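Local structure of pectinesterase 1 (1XG2) at residues A[196-200]-A[312-317]. The protein hydrolyses the methyl esters of pectin to release methanol, this chain being the catalytic pectinesterase domain of a longer precursor that also carries an inhibitor-like region. Sequence-based numbering, arbitrary orientation.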
loop_
_atom_site.group_PDB
_atom_site.type_symbol
_atom_site.label_atom_id
_atom_site.label_comp_id
_atom_site.label_asym_id
_atom_site.label_seq_id
_atom_site.Cartn_x
_atom_site.Cartn_y
_atom_site.Cartn_z
ATOM N N SER A 196 6.384 -1.510 -8.378
ATOM C CA SER A 196 7.130 -2.074 -9.488
ATOM C C SER A 196 6.185 -2.978 -10.271
ATOM O O SER A 196 5.531 -3.838 -9.697
ATOM C CB SER A 196 8.312 -2.877 -8.956
ATOM O OG SER A 196 8.948 -3.603 -9.992
ATOM N N ILE A 197 6.109 -2.761 -11.579
ATOM C CA ILE A 197 5.255 -3.529 -12.463
ATOM C C ILE A 197 6.182 -4.211 -13.473
ATOM O O ILE A 197 6.885 -3.531 -14.215
ATOM C CB ILE A 197 4.257 -2.584 -13.163
ATOM C CG1 ILE A 197 3.233 -2.061 -12.153
ATOM C CG2 ILE A 197 3.531 -3.265 -14.353
ATOM C CD1 ILE A 197 2.537 -0.789 -12.623
ATOM N N GLN A 198 6.162 -5.534 -13.491
ATOM C CA GLN A 198 7.143 -6.338 -14.226
ATOM C C GLN A 198 6.489 -7.503 -14.944
ATOM O O GLN A 198 5.738 -8.249 -14.340
ATOM C CB GLN A 198 8.170 -6.891 -13.231
ATOM C CG GLN A 198 9.412 -7.468 -13.860
ATOM C CD GLN A 198 10.345 -8.108 -12.833
ATOM O OE1 GLN A 198 9.898 -8.565 -11.774
ATOM N NE2 GLN A 198 11.639 -8.159 -13.159
ATOM N N PHE A 199 6.802 -7.682 -16.226
ATOM C CA PHE A 199 6.221 -8.765 -17.037
ATOM C C PHE A 199 4.692 -8.730 -17.033
ATOM O O PHE A 199 4.042 -9.770 -17.064
ATOM C CB PHE A 199 6.673 -10.149 -16.568
ATOM C CG PHE A 199 8.122 -10.241 -16.215
ATOM C CD1 PHE A 199 8.512 -10.871 -15.044
ATOM C CD2 PHE A 199 9.100 -9.740 -17.057
ATOM C CE1 PHE A 199 9.853 -10.968 -14.704
ATOM C CE2 PHE A 199 10.447 -9.835 -16.720
ATOM C CZ PHE A 199 10.819 -10.459 -15.545
ATOM N N CYS A 200 4.136 -7.528 -17.027
ATOM C CA CYS A 200 2.703 -7.338 -16.993
ATOM C C CYS A 200 2.187 -6.945 -18.374
ATOM O O CYS A 200 2.952 -6.607 -19.282
ATOM C CB CYS A 200 2.352 -6.255 -15.968
ATOM S SG CYS A 200 2.508 -6.831 -14.249
ATOM N N VAL A 312 9.549 -14.710 -10.299
ATOM C CA VAL A 312 10.855 -14.426 -10.842
ATOM C C VAL A 312 11.540 -13.483 -9.869
ATOM O O VAL A 312 11.014 -12.422 -9.537
ATOM C CB VAL A 312 10.748 -13.785 -12.239
ATOM C CG1 VAL A 312 12.097 -13.251 -12.722
ATOM C CG2 VAL A 312 10.159 -14.794 -13.228
ATOM N N ASP A 313 12.739 -13.870 -9.446
ATOM C CA ASP A 313 13.505 -13.141 -8.446
ATOM C C ASP A 313 14.204 -11.874 -8.962
ATOM O O ASP A 313 14.332 -10.876 -8.234
ATOM C CB ASP A 313 14.563 -14.085 -7.867
ATOM C CG ASP A 313 14.956 -13.706 -6.480
ATOM O OD1 ASP A 313 14.090 -13.740 -5.583
ATOM O OD2 ASP A 313 16.109 -13.347 -6.183
ATOM N N GLY A 314 14.681 -11.938 -10.201
ATOM C CA GLY A 314 15.495 -10.896 -10.798
ATOM C C GLY A 314 14.816 -10.168 -11.945
ATOM O O GLY A 314 13.590 -10.060 -11.972
ATOM N N LEU A 315 15.627 -9.680 -12.889
ATOM C CA LEU A 315 15.177 -8.770 -13.948
ATOM C C LEU A 315 14.482 -9.397 -15.149
ATOM O O LEU A 315 13.631 -8.753 -15.759
ATOM C CB LEU A 315 16.362 -7.975 -14.495
ATOM C CG LEU A 315 16.877 -6.801 -13.682
ATOM C CD1 LEU A 315 18.125 -6.251 -14.365
ATOM C CD2 LEU A 315 15.824 -5.713 -13.552
ATOM N N TYR A 316 14.871 -10.620 -15.510
ATOM C CA TYR A 316 14.465 -11.207 -16.791
ATOM C C TYR A 316 13.641 -12.474 -16.681
ATOM O O TYR A 316 13.890 -13.344 -15.843
ATOM C CB TYR A 316 15.678 -11.492 -17.671
ATOM C CG TYR A 316 16.609 -10.320 -17.788
ATOM C CD1 TYR A 316 17.919 -10.401 -17.321
ATOM C CD2 TYR A 316 16.179 -9.115 -18.344
ATOM C CE1 TYR A 316 18.768 -9.339 -17.427
ATOM C CE2 TYR A 316 17.027 -8.046 -18.456
ATOM C CZ TYR A 316 18.322 -8.158 -17.996
ATOM O OH TYR A 316 19.165 -7.091 -18.094
ATOM N N ASP A 317 12.661 -12.538 -17.577
ATOM C CA ASP A 317 11.728 -13.639 -17.715
ATOM C C ASP A 317 12.451 -14.841 -18.343
ATOM O O ASP A 317 11.797 -15.794 -18.776
ATOM C CB ASP A 317 10.578 -13.190 -18.637
ATOM C CG ASP A 317 9.255 -13.852 -18.314
ATOM O OD1 ASP A 317 8.243 -13.378 -18.880
ATOM O OD2 ASP A 317 9.119 -14.841 -17.545
HETATM O O HOH W 1 11.789 -9.446 -9.969
HETATM O O HOH W 2 12.422 -6.496 -15.310
#
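Q198 and F199, where strand 194-198 ends and turns, face the irregular C-terminal tail 312-317; the CA atoms of F199 and D317 are 7.4 Å apart and no backbone hydrogen bond joins the segments. Q198 spans the gap with its side chain: CG lies anti to the backbone N (chi1 -167°) and the chain stays extended, which carries the amide to the tail carbonyls. Its NE2 donates to G314 O at 3.0 Å with an N-H...O angle of 153°, the acceptor lying slightly out of the amide plane, and more weakly to L315 O at 3.3 Å. Two waters widen this grip. One lies 2.8 Å from both Q198 OE1 and G314 O and can donate to either, though it has more acceptors in reach than protons; the other accepts from Q198 NE2 and donates to L315 O, with 2.6 Å between the water oxygen and L315 O. OE1 also receives a bond from Q164 NE2 of the adjacent strand 160-164, so both ends of the amide are bonded and its rotation is fixed.

F199 is sandwiched. Q198 CG sits over the centre of one ring face, 3.5 Å above its plane, while D317 CB lies over the opposite face, offset toward the rim, in a CH-pi contact, 4.1 Å from the ring centroid. The D317 carboxylate stacks with its plane 23° from that of the ring, and its OD2 forms a salt bridge with K165. At the ring edge, V312 CG1 meets F199 CE1, and L315 O also lies near the ring plane.

Away from the active site, the contact packs the chain's C-terminal tail against the end of strand 194-198, in one coil of the right-handed parallel beta-helix characteristic of pectin methylesterases.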